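Local coordinates for protein gamma-resorcylate decarboxylase (Polaromonas, PDB 4QRO) that probably catalyses the manganese-dependent, non-oxidative decarboxylation of gamma-resorcylate (2,6-dihydroxybenzoate) to resorcinol, as a member of the amidohydrolase superfamily, at residues L57-P62 and F98-M103. Residues are numbered along the deposited sequence; the frame is centred on the assembly and turned at random.
Sequences LSLNAP and FAALPM
F98 N donates a hydrogen bond to L57 O, 3.0 Å long and almost straight (174° at the hydrogen). It is the one direct backbone bond between the two segments, made where the neighbouring parallel strands 52-59 and 95-97 of the beta/alpha barrel expected for an amidohydrolase lead into this contact. The two strands are joined through helix 70-90, a right-handed beta-alpha-beta crossover of the usual barrel kind. L57 also bonds to R96 through its backbone, so the pairing runs on from the strand body.

CB of F98 points toward strand 52-59, and the backbone places F98 CB 3.7 Å from L57 O. CG of F98 lies anti to the carbonyl carbon and beside the backbone N (chi1 -76°), which brings the ring edge to S58. F98 CD2 meets S58 CB at 4.3 Å, with the CB near the ring plane. L7 of strand 4-11 and L126 of strand 125-128 also touch the F98 side chain. S58 touches H10, a manganese ligand, and its side chain is about 7 Å from both the metal and the bound 2-nitroresorcinol. F98 thus packs against a residue next to the metal site.

Beyond F98 the chains separate, and a water takes over. It donates to F98 O (2.8 Å) and accepts from L59 N (3.0 Å), so both polar backbone atoms are satisfied without meeting directly.

A99 points away from strand 52-59, and its backbone bonds to G124 and to L126 of strand 125-128. A100 turns back toward L59, while its carbonyl oxygen bonds to N81 of helix 70-90. L59 CG is anti to its own N (chi1 -167°), which directs a methyl at A100: L59 CD2 lies 4.0 Å from A100 CB.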
loop_
_atom_site.group_PDB
_atom_site.type_symbol
_atom_site.label_atom_id
_atom_site.label_comp_id
_atom_site.label_asym_id
_atom_site.label_seq_id
_atom_site.Cartn_x
_atom_site.Cartn_y
_atom_site.Cartn_z
ATOM N N LEU A 57 -0.442 -15.161 22.060
ATOM C CA LEU A 57 -0.452 -13.833 22.644
ATOM C C LEU A 57 0.827 -13.080 22.319
ATOM O O LEU A 57 1.892 -13.674 22.211
ATOM C CB LEU A 57 -0.616 -13.943 24.170
ATOM C CG LEU A 57 -1.918 -14.532 24.723
ATOM C CD1 LEU A 57 -1.789 -14.694 26.229
ATOM C CD2 LEU A 57 -3.122 -13.668 24.364
ATOM N N SER A 58 0.718 -11.767 22.160
ATOM C CA SER A 58 1.898 -10.918 21.957
ATOM C C SER A 58 1.749 -9.575 22.651
ATOM O O SER A 58 0.652 -9.000 22.724
ATOM C CB SER A 58 2.159 -10.666 20.441
ATOM O OG SER A 58 1.056 -9.973 19.845
ATOM N N LEU A 59 2.892 -9.047 23.072
ATOM C CA LEU A 59 3.003 -7.739 23.677
ATOM C C LEU A 59 2.571 -6.665 22.675
ATOM O O LEU A 59 2.628 -6.858 21.452
ATOM C CB LEU A 59 4.466 -7.524 24.109
ATOM C CG LEU A 59 4.874 -6.378 25.038
ATOM C CD1 LEU A 59 4.154 -6.521 26.357
ATOM C CD2 LEU A 59 6.379 -6.370 25.244
ATOM N N ASN A 60 2.119 -5.544 23.210
ATOM C CA ASN A 60 1.603 -4.440 22.409
ATOM C C ASN A 60 2.739 -3.648 21.718
ATOM O O ASN A 60 3.901 -4.032 21.813
ATOM C CB ASN A 60 0.681 -3.549 23.249
ATOM C CG ASN A 60 1.395 -2.830 24.361
ATOM O OD1 ASN A 60 2.277 -3.389 25.025
ATOM N ND2 ASN A 60 0.966 -1.597 24.624
ATOM N N ALA A 61 2.385 -2.605 20.971
ATOM C CA ALA A 61 3.327 -1.945 20.047
ATOM C C ALA A 61 3.509 -0.480 20.434
ATOM O O ALA A 61 2.597 0.108 21.005
ATOM C CB ALA A 61 2.799 -2.036 18.628
ATOM N N PRO A 62 4.688 0.114 20.150
ATOM C CA PRO A 62 5.922 -0.519 19.640
ATOM C C PRO A 62 6.674 -1.287 20.721
ATOM O O PRO A 62 7.550 -2.116 20.415
ATOM C CB PRO A 62 6.749 0.664 19.130
ATOM C CG PRO A 62 6.168 1.890 19.748
ATOM C CD PRO A 62 4.803 1.579 20.266
ATOM N N PHE A 98 4.093 -15.620 21.713
ATOM C CA PHE A 98 5.164 -15.102 20.854
ATOM C C PHE A 98 6.161 -14.279 21.717
ATOM O O PHE A 98 5.763 -13.515 22.610
ATOM C CB PHE A 98 4.644 -14.141 19.776
ATOM C CG PHE A 98 3.939 -14.802 18.599
ATOM C CD1 PHE A 98 4.437 -15.941 17.993
ATOM C CD2 PHE A 98 2.804 -14.211 18.058
ATOM C CE1 PHE A 98 3.788 -16.509 16.906
ATOM C CE2 PHE A 98 2.151 -14.768 16.971
ATOM C CZ PHE A 98 2.647 -15.922 16.394
ATOM N N ALA A 99 7.438 -14.418 21.400
ATOM C CA ALA A 99 8.510 -13.669 22.017
ATOM C C ALA A 99 8.511 -12.208 21.625
ATOM O O ALA A 99 8.408 -11.879 20.429
ATOM C CB ALA A 99 9.846 -14.284 21.601
ATOM N N ALA A 100 8.681 -11.350 22.629
ATOM C CA ALA A 100 9.197 -10.003 22.448
ATOM C C ALA A 100 10.733 -10.049 22.383
ATOM O O ALA A 100 11.400 -10.739 23.186
ATOM C CB ALA A 100 8.715 -9.112 23.598
ATOM N N LEU A 101 11.312 -9.338 21.420
ATOM C CA LEU A 101 12.757 -9.402 21.194
ATOM C C LEU A 101 13.451 -8.038 21.113
ATOM O O LEU A 101 12.932 -7.088 20.503
ATOM C CB LEU A 101 13.088 -10.171 19.920
ATOM C CG LEU A 101 12.614 -11.602 19.803
ATOM C CD1 LEU A 101 12.884 -12.065 18.377
ATOM C CD2 LEU A 101 13.299 -12.505 20.840
ATOM N N PRO A 102 14.644 -7.936 21.725
ATOM C CA PRO A 102 15.389 -6.701 21.676
ATOM C C PRO A 102 16.209 -6.667 20.407
ATOM O O PRO A 102 17.401 -6.950 20.431
ATOM C CB PRO A 102 16.282 -6.795 22.929
ATOM C CG PRO A 102 16.557 -8.256 23.066
ATOM C CD PRO A 102 15.276 -8.921 22.639
ATOM N N MET A 103 15.554 -6.325 19.295
ATOM C CA MET A 103 16.178 -6.393 17.980
ATOM C C MET A 103 17.244 -5.311 17.782
ATOM O O MET A 103 17.989 -5.328 16.801
ATOM C CB MET A 103 15.111 -6.311 16.900
ATOM C CG MET A 103 14.139 -7.480 16.933
ATOM S SD MET A 103 14.809 -9.066 16.433
ATOM C CE MET A 103 15.318 -8.738 14.740
HETATM O O HOH W 1 5.217 -10.867 23.233
#